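PDB 4ZOQ: intracellular serine protease from Bacillus licheniformis, which cleaves peptide bonds sequence-specifically as a lanthipeptide protease, probably by the serine endopeptidase mechanism of the subtilisin family. Local coordinates for residues Thr138-Leu144 with Asn188-Pro193; Val169-Ala173 with His198-Gly203; Asn175-Asp181 with Tyr214-Glu220. All blocks are in the same frame, centred on the assembly; numbering follows the deposited sequence.

How the contacts relate
Three contacts hold one region of a subtilisin-like fold together. From the N terminus, the chain passes through the first segments of contacts 1, 2 and 3 in that order, then through their second segments in the same order. All three pairs therefore cross and none nests. Contact 1 closes a loop that carries helix 146-164, strand 168-172 and helix 180-187. Contact 2 closes one with helix 180-187 and strand 189-192. Contact 3 closes one with the rest of helix 180-187 and strands 189-192 and 200-205. Together they join a two-stranded ribbon, the central, largely parallel sheet and the loops at 175-181 and 214-220. Asn216 of contact 3 reaches both Tyr141 of contact 1 and Ala173 of contact 2.

Contact 1. Residues Thr138-Leu144 with Asn188-Pro193; sequences TGSYTSL and NKVHLP
Residues Ser140-Ser143 pair with Lys189-Leu192 as a two-stranded antiparallel ribbon beside the main sheet of this subtilisin-like fold. The first strand follows closely on core strand 133-136. The second comes directly after helix 180-187. Ser140-Leu192 and Thr142-Val190 are the hydrogen-bonded pairs, while Tyr141-His191 and Ser143-Lys189 are non-hydrogen-bonded. The bond from Thr142 N to Val190 O, 2.8 Å long, is nearly straight. Leu144 N extends the ladder to Asn188 O (2.9 Å). The Asn188 amide adds a weak bond from ND2 to Leu144 O.

On the face of Tyr141 and His191 the two rings meet at a slant, their planes 47° apart. His191 CD2 lies over one face of the phenol, 3.3 Å from Tyr141 CZ. The imidazole gets there because its CG is anti to the backbone N (chi1 -173°). Both polar ends look elsewhere: Tyr141 OH bonds to Asn216 ND2, and His191 ND1 to Ser194 OG. Lys176 makes a cation-pi contact with the phenol. On the same face, the extended Lys189 chain passes Ser143 OG with its CE.

The other face carries Ser140, Thr142, Val190 and Leu192. The Leu192 and Thr142 side chains cross at about a right angle, with Leu192 CD1 3.5 Å from Thr142 OG1. Leu144 CD2 rests 3.9 Å from Val190 CG1, and Met152 of helix 146-164 touches both residues.

Thr138 lies near His86 and Asp51, predicted members of the charge relay. In subtilisins the corresponding stretch borders the substrate-binding cleft, and the same probably holds here. The peptide bond before Pro193 is cis. Gly139 leaves room for the imidazole: Gly139 CA lies 3.7 Å from His191 NE2.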
ATOM      1  N   THR B 138       3.412   3.536   0.646  1.00 32.34           N
ATOM      2  CA  THR B 138       4.643   4.301   0.532  1.00 31.77           C
ATOM      3  C   THR B 138       4.663   4.886  -0.871  1.00 34.48           C
ATOM      4  O   THR B 138       3.861   4.504  -1.730  1.00 35.58           O
ATOM      5  CB  THR B 138       5.892   3.434   0.798  1.00 39.59           C
ATOM      6  OG1 THR B 138       7.059   4.265   0.878  1.00 40.58           O
ATOM      7  CG2 THR B 138       6.061   2.351  -0.282  1.00 37.18           C
ATOM      8  N   GLY B 139       5.545   5.842  -1.106  1.00 37.16           N
ATOM      9  CA  GLY B 139       5.613   6.477  -2.405  1.00 33.30           C
ATOM     10  C   GLY B 139       6.852   7.335  -2.497  1.00 35.20           C
ATOM     11  O   GLY B 139       7.561   7.510  -1.508  1.00 36.45           O
ATOM     12  N   SER B 140       7.123   7.864  -3.681  1.00 32.21           N
ATOM     13  CA  SER B 140       8.231   8.772  -3.846  1.00 35.83           C
ATOM     14  C   SER B 140       7.711   9.986  -4.590  1.00 37.55           C
ATOM     15  O   SER B 140       6.758   9.870  -5.374  1.00 32.91           O
ATOM     16  CB  SER B 140       9.376   8.112  -4.610  1.00 32.86           C
ATOM     17  OG  SER B 140       9.013   7.902  -5.969  1.00 41.07           O
ATOM     18  N   TYR B 141       8.318  11.146  -4.333  1.00 37.06           N
ATOM     19  CA  TYR B 141       8.013  12.355  -5.112  1.00 37.04           C
ATOM     20  C   TYR B 141       9.067  12.513  -6.191  1.00 39.76           C
ATOM     21  O   TYR B 141      10.227  12.824  -5.914  1.00 41.04           O
ATOM     22  CB  TYR B 141       7.941  13.577  -4.223  1.00 34.07           C
ATOM     23  CG  TYR B 141       6.836  13.480  -3.199  1.00 37.17           C
ATOM     24  CD1 TYR B 141       7.030  12.764  -2.023  1.00 33.15           C
ATOM     25  CD2 TYR B 141       5.594  14.090  -3.408  1.00 35.99           C
ATOM     26  CE1 TYR B 141       6.038  12.657  -1.075  1.00 36.42           C
ATOM     27  CE2 TYR B 141       4.583  13.996  -2.456  1.00 32.65           C
ATOM     28  CZ  TYR B 141       4.813  13.278  -1.282  1.00 39.11           C
ATOM     29  OH  TYR B 141       3.834  13.157  -0.304  1.00 34.53           O
ATOM     30  N   THR B 142       8.643  12.271  -7.425  1.00 38.22           N
ATOM     31  CA  THR B 142       9.557  12.123  -8.541  1.00 38.87           C
ATOM     32  C   THR B 142       9.482  13.282  -9.518  1.00 39.31           C
ATOM     33  O   THR B 142       8.401  13.586 -10.045  1.00 36.24           O
ATOM     34  CB  THR B 142       9.235  10.805  -9.320  1.00 36.66           C
ATOM     35  OG1 THR B 142       9.408   9.670  -8.467  1.00 38.98           O
ATOM     36  CG2 THR B 142      10.090  10.663 -10.572  1.00 33.96           C
ATOM     37  N   SER B 143      10.634  13.890  -9.801  1.00 36.81           N
ATOM     38  CA  SER B 143      10.705  14.928 -10.824  1.00 36.88           C
ATOM     39  C   SER B 143      10.572  14.290 -12.186  1.00 42.81           C
ATOM     40  O   SER B 143      11.247  13.304 -12.491  1.00 43.80           O
ATOM     41  CB  SER B 143      12.008  15.720 -10.728  1.00 36.45           C
ATOM     42  OG  SER B 143      12.179  16.272  -9.426  1.00 39.54           O
ATOM     43  N   LEU B 144       9.699  14.853 -13.007  1.00 39.66           N
ATOM     44  CA  LEU B 144       9.480  14.310 -14.328  1.00 38.66           C
ATOM     45  C   LEU B 144      10.440  14.944 -15.347  1.00 43.05           C
ATOM     46  O   LEU B 144      10.018  15.477 -16.368  1.00 39.16           O
ATOM     47  CB  LEU B 144       8.030  14.517 -14.745  1.00 38.54           C
ATOM     48  CG  LEU B 144       7.029  13.642 -13.996  1.00 43.06           C
ATOM     49  CD1 LEU B 144       5.604  13.905 -14.467  1.00 46.95           C
ATOM     50  CD2 LEU B 144       7.388  12.185 -14.162  1.00 42.18           C
ATOM     51  N   ASN B 188       6.852  20.245 -11.255  1.00 41.77           N
ATOM     52  CA  ASN B 188       7.000  19.134 -12.187  1.00 45.99           C
ATOM     53  C   ASN B 188       7.259  17.786 -11.470  1.00 44.04           C
ATOM     54  O   ASN B 188       7.977  16.913 -11.974  1.00 41.80           O
ATOM     55  CB  ASN B 188       8.111  19.414 -13.202  1.00 42.33           C
ATOM     56  CG  ASN B 188       7.972  18.548 -14.448  1.00 43.51           C
ATOM     57  OD1 ASN B 188       6.870  18.364 -14.965  1.00 48.22           O
ATOM     58  ND2 ASN B 188       9.076  17.987 -14.911  1.00 41.75           N
ATOM     59  N   LYS B 189       6.645  17.606 -10.306  1.00 42.98           N
ATOM     60  CA  LYS B 189       6.774  16.339  -9.579  1.00 43.95           C
ATOM     61  C   LYS B 189       5.452  15.601  -9.546  1.00 41.63           C
ATOM     62  O   LYS B 189       4.382  16.180  -9.723  1.00 35.23           O
ATOM     63  CB  LYS B 189       7.259  16.545  -8.148  1.00 35.30           C
ATOM     64  CG  LYS B 189       8.584  17.233  -8.030  1.00 41.82           C
ATOM     65  CD  LYS B 189       8.935  17.391  -6.570  1.00 46.21           C
ATOM     66  CE  LYS B 189      10.336  17.941  -6.372  1.00 49.71           C
ATOM     67  NZ  LYS B 189      10.672  18.002  -4.927  1.00 49.82           N
ATOM     68  N   VAL B 190       5.561  14.305  -9.307  1.00 38.95           N
ATOM     69  CA  VAL B 190       4.425  13.408  -9.277  1.00 35.35           C
ATOM     70  C   VAL B 190       4.669  12.442  -8.115  1.00 37.17           C
ATOM     71  O   VAL B 190       5.822  12.171  -7.759  1.00 38.46           O
ATOM     72  CB  VAL B 190       4.275  12.710 -10.636  1.00 38.46           C
ATOM     73  CG1 VAL B 190       5.355  11.647 -10.839  1.00 37.79           C
ATOM     74  CG2 VAL B 190       2.906  12.158 -10.809  1.00 42.47           C
ATOM     75  N   HIS B 191       3.609  12.007  -7.446  1.00 33.02           N
ATOM     76  CA  HIS B 191       3.755  11.064  -6.336  1.00 32.39           C
ATOM     77  C   HIS B 191       3.475   9.673  -6.899  1.00 31.91           C
ATOM     78  O   HIS B 191       2.375   9.424  -7.387  1.00 31.50           O
ATOM     79  CB  HIS B 191       2.797  11.413  -5.173  1.00 32.06           C
ATOM     80  CG  HIS B 191       2.990  10.586  -3.930  1.00 31.96           C
ATOM     81  ND1 HIS B 191       2.052   9.673  -3.489  1.00 30.20           N
ATOM     82  CD2 HIS B 191       3.997  10.557  -3.022  1.00 31.50           C
ATOM     83  CE1 HIS B 191       2.471   9.118  -2.366  1.00 29.62           C
ATOM     84  NE2 HIS B 191       3.653   9.629  -2.067  1.00 31.71           N
ATOM     85  N   LEU B 192       4.453   8.773  -6.816  1.00 31.25           N
ATOM     86  CA  LEU B 192       4.365   7.443  -7.438  1.00 29.18           C
ATOM     87  C   LEU B 192       4.453   6.357  -6.364  1.00 32.72           C
ATOM     88  O   LEU B 192       5.302   6.446  -5.471  1.00 30.06           O
ATOM     89  CB  LEU B 192       5.491   7.289  -8.444  1.00 30.05           C
ATOM     90  CG  LEU B 192       5.502   8.288  -9.602  1.00 29.54           C
ATOM     91  CD1 LEU B 192       6.788   8.178 -10.331  1.00 32.08           C
ATOM     92  CD2 LEU B 192       4.395   7.941 -10.546  1.00 30.51           C
ATOM     93  N   PRO B 193       3.622   5.295  -6.466  1.00 33.80           N
ATOM     94  CA  PRO B 193       2.763   4.933  -7.603  1.00 31.91           C
ATOM     95  C   PRO B 193       1.351   5.504  -7.581  1.00 32.42           C
ATOM     96  O   PRO B 193       0.562   5.183  -8.471  1.00 32.56           O
ATOM     97  CB  PRO B 193       2.679   3.411  -7.480  1.00 36.05           C
ATOM     98  CG  PRO B 193       2.694   3.165  -5.963  1.00 30.76           C
ATOM     99  CD  PRO B 193       3.605   4.260  -5.406  1.00 33.34           C
TER

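Contact 2. Residues Val169-Ala173 with His198-Gly203; sequences VFSSA and HVVSVG
The Phe170 ring lies alongside Val200, both side chains pointing the same way. Its CD1 meets Val200 CB at 3.6 Å, an oblique approach. Val202 CG2 stands at the ring's edge, near its plane, 4.5 Å from Phe170 CD1. Val282 and Ala286 of helix 275-297 also touch the ring. This is the layered core of a subtilisin-like alpha/beta fold. Strands 168-172 and 200-205 run parallel as neighbours in the central sheet, with helices packed on it.

Phe170, Ser172 and Val202 touch helix 275-297; Val200, on the same face, touches Glu222 and Phe223 of strand 221-226. Helix 275-297 also carries Ser276, the predicted charge-relay serine, which lies close to Ser172. On the other face, Val199 CG1 comes 3.6 Å from Ser171 CB. The Val199 branch is put there by a chi1 of 172°, which sets CG1 anti to the backbone N. Val169 CG1 meets Val199 CG2 more loosely, at 4.2 Å. Ala162 and Ala159 of helix 146-164 pack against these two valines.

Four backbone bonds join the strands. Val200 N donates to Val169 O and Val202 N to Ser171 O. Returning, Ser171 N donates to Val200 O, and Ala173 N reaches Val202 O from above the carbonyl plane (2.9 Å). Two of the buried serine hydroxyls bond beyond the pair: Ser171 OG to Ile136 O, and Ser201 OG to Glu220 OE2. Ala173 CB packs 3.5 Å from Ser201 OG. Beyond the Val200-Val169 bond, one water accepts from Val169 N at 3.0 Å and donates to His198 O.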
ATOM      1  N   VAL B 169      -4.830  -2.514  -6.952  1.00 32.99           N
ATOM      2  CA  VAL B 169      -3.667  -1.912  -6.311  1.00 29.92           C
ATOM      3  C   VAL B 169      -4.081  -0.622  -5.610  1.00 31.04           C
ATOM      4  O   VAL B 169      -4.523   0.329  -6.242  1.00 28.72           O
ATOM      5  CB  VAL B 169      -2.546  -1.613  -7.338  1.00 30.09           C
ATOM      6  CG1 VAL B 169      -1.329  -1.004  -6.649  1.00 30.20           C
ATOM      7  CG2 VAL B 169      -2.177  -2.884  -8.119  1.00 28.89           C
ATOM      8  N   PHE B 170      -3.900  -0.589  -4.300  1.00 31.02           N
ATOM      9  CA  PHE B 170      -4.265   0.560  -3.500  1.00 31.44           C
ATOM     10  C   PHE B 170      -2.986   1.206  -3.008  1.00 33.20           C
ATOM     11  O   PHE B 170      -2.051   0.506  -2.635  1.00 30.64           O
ATOM     12  CB  PHE B 170      -5.154   0.131  -2.342  1.00 28.90           C
ATOM     13  CG  PHE B 170      -6.457  -0.452  -2.788  1.00 31.17           C
ATOM     14  CD1 PHE B 170      -7.523   0.365  -3.132  1.00 31.19           C
ATOM     15  CD2 PHE B 170      -6.589  -1.821  -2.937  1.00 28.49           C
ATOM     16  CE1 PHE B 170      -8.706  -0.174  -3.576  1.00 28.36           C
ATOM     17  CE2 PHE B 170      -7.773  -2.371  -3.374  1.00 27.58           C
ATOM     18  CZ  PHE B 170      -8.832  -1.537  -3.695  1.00 31.90           C
ATOM     19  N   SER B 171      -2.945   2.539  -3.023  1.00 31.86           N
ATOM     20  CA  SER B 171      -1.742   3.259  -2.636  1.00 31.74           C
ATOM     21  C   SER B 171      -2.057   4.470  -1.760  1.00 30.86           C
ATOM     22  O   SER B 171      -3.063   5.129  -1.954  1.00 31.52           O
ATOM     23  CB  SER B 171      -1.003   3.721  -3.897  1.00 33.64           C
ATOM     24  OG  SER B 171       0.346   3.972  -3.600  1.00 39.52           O
ATOM     25  N   SER B 172      -1.172   4.790  -0.831  1.00 27.25           N
ATOM     26  CA  SER B 172      -1.355   5.981  -0.008  1.00 29.01           C
ATOM     27  C   SER B 172      -1.071   7.251  -0.807  1.00 30.22           C
ATOM     28  O   SER B 172      -0.148   7.289  -1.632  1.00 30.95           O
ATOM     29  CB  SER B 172      -0.479   5.911   1.235  1.00 25.34           C
ATOM     30  OG  SER B 172       0.853   5.640   0.875  1.00 29.80           O
ATOM     31  N   ALA B 173      -1.904   8.269  -0.605  1.00 27.70           N
ATOM     32  CA  ALA B 173      -1.809   9.482  -1.400  1.00 26.93           C
ATOM     33  C   ALA B 173      -0.648  10.362  -0.958  1.00 27.31           C
ATOM     34  O   ALA B 173      -0.200  11.217  -1.693  1.00 27.96           O
ATOM     35  CB  ALA B 173      -3.103  10.248  -1.333  1.00 26.41           C
ATOM     36  N   HIS B 198      -4.617   2.864 -13.060  1.00 34.51           N
ATOM     37  CA  HIS B 198      -4.878   1.547 -12.467  1.00 33.41           C
ATOM     38  C   HIS B 198      -4.341   1.422 -11.014  1.00 33.79           C
ATOM     39  O   HIS B 198      -4.383   0.358 -10.404  1.00 33.67           O
ATOM     40  CB  HIS B 198      -4.311   0.436 -13.341  1.00 35.50           C
ATOM     41  CG  HIS B 198      -4.749   0.512 -14.768  1.00 39.13           C
ATOM     42  ND1 HIS B 198      -6.066   0.374 -15.153  1.00 43.49           N
ATOM     43  CD2 HIS B 198      -4.039   0.692 -15.908  1.00 38.34           C
ATOM     44  CE1 HIS B 198      -6.152   0.486 -16.466  1.00 38.32           C
ATOM     45  NE2 HIS B 198      -4.936   0.672 -16.950  1.00 37.51           N
ATOM     46  N   VAL B 199      -3.825   2.505 -10.459  1.00 31.68           N
ATOM     47  CA  VAL B 199      -3.517   2.529  -9.042  1.00 32.34           C
ATOM     48  C   VAL B 199      -4.557   3.418  -8.315  1.00 36.15           C
ATOM     49  O   VAL B 199      -4.832   4.543  -8.740  1.00 34.26           O
ATOM     50  CB  VAL B 199      -2.096   3.047  -8.781  1.00 31.61           C
ATOM     51  CG1 VAL B 199      -1.878   3.236  -7.304  1.00 30.40           C
ATOM     52  CG2 VAL B 199      -1.039   2.107  -9.408  1.00 32.04           C
ATOM     53  N   VAL B 200      -5.168   2.884  -7.262  1.00 32.39           N
ATOM     54  CA  VAL B 200      -6.188   3.602  -6.497  1.00 30.37           C
ATOM     55  C   VAL B 200      -5.543   4.445  -5.389  1.00 32.21           C
ATOM     56  O   VAL B 200      -5.072   3.909  -4.373  1.00 31.27           O
ATOM     57  CB  VAL B 200      -7.181   2.616  -5.872  1.00 30.93           C
ATOM     58  CG1 VAL B 200      -8.274   3.353  -5.095  1.00 31.74           C
ATOM     59  CG2 VAL B 200      -7.795   1.708  -6.958  1.00 31.67           C
ATOM     60  N   SER B 201      -5.540   5.763  -5.560  1.00 29.35           N
ATOM     61  CA  SER B 201      -4.894   6.639  -4.586  1.00 29.01           C
ATOM     62  C   SER B 201      -5.828   6.951  -3.389  1.00 32.91           C
ATOM     63  O   SER B 201      -6.952   7.399  -3.580  1.00 30.70           O
ATOM     64  CB  SER B 201      -4.454   7.921  -5.274  1.00 27.43           C
ATOM     65  OG  SER B 201      -3.754   8.741  -4.381  1.00 33.85           O
ATOM     66  N   VAL B 202      -5.364   6.699  -2.160  1.00 30.55           N
ATOM     67  CA  VAL B 202      -6.210   6.807  -0.968  1.00 26.49           C
ATOM     68  C   VAL B 202      -5.693   7.865   0.035  1.00 27.55           C
ATOM     69  O   VAL B 202      -4.542   7.792   0.496  1.00 28.15           O
ATOM     70  CB  VAL B 202      -6.333   5.430  -0.235  1.00 27.29           C
ATOM     71  CG1 VAL B 202      -7.225   5.518   0.991  1.00 24.61           C
ATOM     72  CG2 VAL B 202      -6.821   4.329  -1.184  1.00 29.55           C
ATOM     73  N   GLY B 203      -6.560   8.817   0.377  1.00 24.80           N
ATOM     74  CA  GLY B 203      -6.275   9.844   1.367  1.00 25.30           C
ATOM     75  C   GLY B 203      -6.824   9.498   2.739  1.00 26.69           C
ATOM     76  O   GLY B 203      -7.457   8.460   2.930  1.00 27.58           O
TER
HETATM   77  O   HOH W   1      -6.466  -1.159  -9.076  1.00 37.22           O

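Contact 3. Residues Asn175-Asp181 with Tyr214-Glu220; sequences NKGVNLD and YSNQGRE
Asn216 OD1 receives two weak bonds from the turn opposite, from Lys176 N at 3.1 Å and from Val178 N at 3.3 Å. The amide's other end is held as well. Asn216 ND2 donates to Ala173 O, with Tyr141 OH as a second partner. Gly177 N adds a weak bond to Tyr214 O.

Further on, the backbones meet in a single bridge. Gln217 N donates to Val178 O at 3.0 Å, and Leu180 N donates to Gln217 O almost in line (170°). The Asn175 amide lies alongside the Tyr214 ring, and its OD1 bonds to Thr275 OG1. Tyr214 OH is satisfied by Ser204 OG and Gly228 O. In this subtilisin-like fold, Asn175 follows Ala-Gly and lies near the predicted charge-relay Ser276. That is the place of the oxyanion-hole asparagine in subtilisins, so it is probably its counterpart.

Asn179 is the N-cap of helix 180-187. Its CG is anti to the backbone N (chi1 -178°), which turns OD1 over the start of the helix to take Glu182 N. Its ND2 donates to a water that in turn donates to Gln217 OE1. In the first turn of that helix, Asp181 OD2 accepts Arg219 N at 2.8 Å on its syn side. Asp181 OD1 forms a salt bridge with Arg219 NH1 at 3.1 Å. The carboxylate lies over one face of the guanidinium, the planes 23° apart. A second water donates to Asp181 OD1 and accepts from Glu220 N. Replacing Asp181 with an alanine would probably leave the Arg219 guanidinium without this charge partner and less fixed in its rotation, and take the OD2 acceptor from Arg219 N. Leu180 CD1 packs 3.3 Å from Glu220 OE2, a van der Waals contact; the hydrogen bonds of that oxygen lie elsewhere, one of them with Ser194 OG.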
ATOM      1  N   ASN B 175       1.536  12.339   2.596  1.00 33.46           N
ATOM      2  CA  ASN B 175       1.287  13.146   3.786  1.00 30.34           C
ATOM      3  C   ASN B 175       1.875  14.563   3.746  1.00 30.65           C
ATOM      4  O   ASN B 175       2.217  15.123   4.802  1.00 30.87           O
ATOM      5  CB  ASN B 175       1.804  12.435   5.053  1.00 31.44           C
ATOM      6  CG  ASN B 175       1.108  11.103   5.319  1.00 34.19           C
ATOM      7  OD1 ASN B 175       0.250  10.666   4.553  1.00 33.09           O
ATOM      8  ND2 ASN B 175       1.394  10.513   6.480  1.00 39.62           N
ATOM      9  N   LYS B 176       2.029  15.147   2.559  1.00 31.62           N
ATOM     10  CA  LYS B 176       2.617  16.498   2.501  1.00 32.20           C
ATOM     11  C   LYS B 176       1.610  17.644   2.627  1.00 33.44           C
ATOM     12  O   LYS B 176       2.007  18.785   2.634  1.00 33.46           O
ATOM     13  CB  LYS B 176       3.396  16.724   1.201  1.00 32.70           C
ATOM     14  CG  LYS B 176       4.821  16.197   1.169  1.00 39.09           C
ATOM     15  CD  LYS B 176       5.482  16.765  -0.086  1.00 43.79           C
ATOM     16  CE  LYS B 176       7.001  16.560  -0.132  1.00 53.10           C
ATOM     17  NZ  LYS B 176       7.556  17.095  -1.433  1.00 51.55           N
ATOM     18  N   GLY B 177       0.317  17.340   2.689  1.00 31.74           N
ATOM     19  CA  GLY B 177      -0.690  18.361   2.823  1.00 31.73           C
ATOM     20  C   GLY B 177      -0.714  19.299   1.630  1.00 36.59           C
ATOM     21  O   GLY B 177      -1.156  20.445   1.755  1.00 40.61           O
ATOM     22  N   VAL B 178      -0.251  18.822   0.478  1.00 31.19           N
ATOM     23  CA  VAL B 178      -0.232  19.630  -0.749  1.00 33.62           C
ATOM     24  C   VAL B 178      -1.264  19.113  -1.761  1.00 36.48           C
ATOM     25  O   VAL B 178      -1.687  17.938  -1.697  1.00 35.19           O
ATOM     26  CB  VAL B 178       1.186  19.634  -1.432  1.00 37.09           C
ATOM     27  CG1 VAL B 178       2.260  19.952  -0.417  1.00 34.24           C
ATOM     28  CG2 VAL B 178       1.509  18.289  -2.034  1.00 37.16           C
ATOM     29  N   ASN B 179      -1.624  19.969  -2.718  1.00 35.32           N
ATOM     30  CA  ASN B 179      -2.453  19.585  -3.854  1.00 33.45           C
ATOM     31  C   ASN B 179      -1.551  18.977  -4.904  1.00 34.90           C
ATOM     32  O   ASN B 179      -0.619  19.624  -5.358  1.00 36.82           O
ATOM     33  CB  ASN B 179      -3.202  20.801  -4.426  1.00 35.55           C
ATOM     34  CG  ASN B 179      -4.127  20.438  -5.590  1.00 37.24           C
ATOM     35  OD1 ASN B 179      -3.679  20.228  -6.721  1.00 33.87           O
ATOM     36  ND2 ASN B 179      -5.425  20.374  -5.316  1.00 34.46           N
ATOM     37  N   LEU B 180      -1.798  17.729  -5.279  1.00 33.15           N
ATOM     38  CA  LEU B 180      -0.836  17.039  -6.137  1.00 38.48           C
ATOM     39  C   LEU B 180      -0.838  17.606  -7.567  1.00 37.72           C
ATOM     40  O   LEU B 180       0.194  17.604  -8.236  1.00 36.19           O
ATOM     41  CB  LEU B 180      -1.094  15.518  -6.138  1.00 33.07           C
ATOM     42  CG  LEU B 180      -0.775  14.882  -4.783  1.00 32.50           C
ATOM     43  CD1 LEU B 180      -1.245  13.430  -4.685  1.00 29.77           C
ATOM     44  CD2 LEU B 180       0.713  14.983  -4.495  1.00 30.91           C
ATOM     45  N   ASP B 181      -1.965  18.160  -7.996  1.00 34.93           N
ATOM     46  CA  ASP B 181      -2.037  18.794  -9.314  1.00 37.51           C
ATOM     47  C   ASP B 181      -1.212  20.098  -9.336  1.00 41.84           C
ATOM     48  O   ASP B 181      -0.457  20.346 -10.279  1.00 40.20           O
ATOM     49  CB  ASP B 181      -3.497  19.050  -9.698  1.00 38.02           C
ATOM     50  CG  ASP B 181      -4.318  17.754  -9.759  1.00 44.26           C
ATOM     51  OD1 ASP B 181      -3.809  16.778 -10.366  1.00 41.14           O
ATOM     52  OD2 ASP B 181      -5.458  17.705  -9.211  1.00 38.79           O
ATOM     53  N   TYR B 214      -2.797  16.635   6.771  1.00 29.92           N
ATOM     54  CA  TYR B 214      -1.604  16.209   6.044  1.00 30.39           C
ATOM     55  C   TYR B 214      -1.966  15.532   4.729  1.00 31.12           C
ATOM     56  O   TYR B 214      -1.126  15.312   3.875  1.00 32.16           O
ATOM     57  CB  TYR B 214      -0.777  15.265   6.903  1.00 28.52           C
ATOM     58  CG  TYR B 214      -1.568  14.063   7.352  1.00 27.45           C
ATOM     59  CD1 TYR B 214      -1.788  13.008   6.489  1.00 27.45           C
ATOM     60  CD2 TYR B 214      -2.089  13.970   8.656  1.00 28.44           C
ATOM     61  CE1 TYR B 214      -2.531  11.908   6.863  1.00 26.03           C
ATOM     62  CE2 TYR B 214      -2.825  12.837   9.058  1.00 27.09           C
ATOM     63  CZ  TYR B 214      -3.038  11.810   8.133  1.00 26.08           C
ATOM     64  OH  TYR B 214      -3.754  10.676   8.431  1.00 25.15           O
ATOM     65  N   SER B 215      -3.223  15.177   4.573  1.00 30.25           N
ATOM     66  CA  SER B 215      -3.579  14.334   3.443  1.00 31.22           C
ATOM     67  C   SER B 215      -3.427  15.055   2.082  1.00 29.95           C
ATOM     68  O   SER B 215      -4.030  16.089   1.849  1.00 32.99           O
ATOM     69  CB  SER B 215      -4.995  13.824   3.641  1.00 26.50           C
ATOM     70  OG  SER B 215      -5.316  12.829   2.709  1.00 26.65           O
ATOM     71  N   ASN B 216      -2.596  14.507   1.206  1.00 27.51           N
ATOM     72  CA  ASN B 216      -2.459  15.020  -0.150  1.00 30.70           C
ATOM     73  C   ASN B 216      -3.799  14.992  -0.871  1.00 30.50           C
ATOM     74  O   ASN B 216      -4.588  14.058  -0.695  1.00 29.10           O
ATOM     75  CB  ASN B 216      -1.413  14.206  -0.958  1.00 28.10           C
ATOM     76  CG  ASN B 216       0.027  14.557  -0.592  1.00 28.29           C
ATOM     77  OD1 ASN B 216       0.303  15.596   0.012  1.00 31.49           O
ATOM     78  ND2 ASN B 216       0.947  13.697  -0.972  1.00 29.63           N
ATOM     79  N   GLN B 217      -4.025  16.009  -1.699  1.00 31.29           N
ATOM     80  CA  GLN B 217      -5.278  16.201  -2.413  1.00 30.72           C
ATOM     81  C   GLN B 217      -4.970  16.276  -3.887  1.00 31.39           C
ATOM     82  O   GLN B 217      -3.840  16.560  -4.258  1.00 31.32           O
ATOM     83  CB  GLN B 217      -5.968  17.493  -1.930  1.00 29.92           C
ATOM     84  CG  GLN B 217      -6.198  17.492  -0.423  1.00 32.48           C
ATOM     85  CD  GLN B 217      -6.911  18.740   0.111  1.00 33.41           C
ATOM     86  OE1 GLN B 217      -7.340  19.601  -0.648  1.00 35.87           O
ATOM     87  NE2 GLN B 217      -7.079  18.805   1.431  1.00 30.21           N
ATOM     88  N   GLY B 218      -5.985  16.091  -4.725  1.00 32.99           N
ATOM     89  CA  GLY B 218      -5.807  16.153  -6.165  1.00 33.43           C
ATOM     90  C   GLY B 218      -6.813  15.298  -6.902  1.00 31.64           C
ATOM     91  O   GLY B 218      -7.540  14.528  -6.284  1.00 32.55           O
ATOM     92  N   ARG B 219      -6.841  15.418  -8.228  1.00 31.46           N
ATOM     93  CA  ARG B 219      -7.782  14.675  -9.041  1.00 35.11           C
ATOM     94  C   ARG B 219      -7.544  13.172  -8.954  1.00 33.59           C
ATOM     95  O   ARG B 219      -8.442  12.402  -9.258  1.00 32.67           O
ATOM     96  CB  ARG B 219      -7.711  15.144 -10.497  1.00 37.92           C
ATOM     97  CG  ARG B 219      -8.052  16.617 -10.654  1.00 42.96           C
ATOM     98  CD  ARG B 219      -8.095  17.074 -12.105  1.00 43.02           C
ATOM     99  NE  ARG B 219      -7.730  18.481 -12.172  1.00 43.21           N
ATOM    100  CZ  ARG B 219      -6.497  18.933 -12.337  1.00 46.53           C
ATOM    101  NH1 ARG B 219      -5.500  18.099 -12.573  1.00 45.17           N
ATOM    102  NH2 ARG B 219      -6.276  20.236 -12.346  1.00 60.24           N
ATOM    103  N   GLU B 220      -6.323  12.777  -8.580  1.00 32.90           N
ATOM    104  CA  GLU B 220      -5.952  11.366  -8.458  1.00 36.12           C
ATOM    105  C   GLU B 220      -6.576  10.678  -7.252  1.00 34.39           C
ATOM    106  O   GLU B 220      -6.722   9.467  -7.281  1.00 33.58           O
ATOM    107  CB  GLU B 220      -4.426  11.192  -8.386  1.00 30.72           C
ATOM    108  CG  GLU B 220      -3.814  11.562  -7.050  1.00 34.15           C
ATOM    109  CD  GLU B 220      -2.330  11.209  -6.958  1.00 39.00           C
ATOM    110  OE1 GLU B 220      -1.552  11.698  -7.821  1.00 37.30           O
ATOM    111  OE2 GLU B 220      -1.943  10.450  -6.027  1.00 33.29           O
TER
HETATM  112  O   HOH W   2      -6.730  21.345  -3.019  1.00 31.86           O
HETATM  113  O   HOH W   3      -3.898  14.398  -8.811  1.00 54.63           O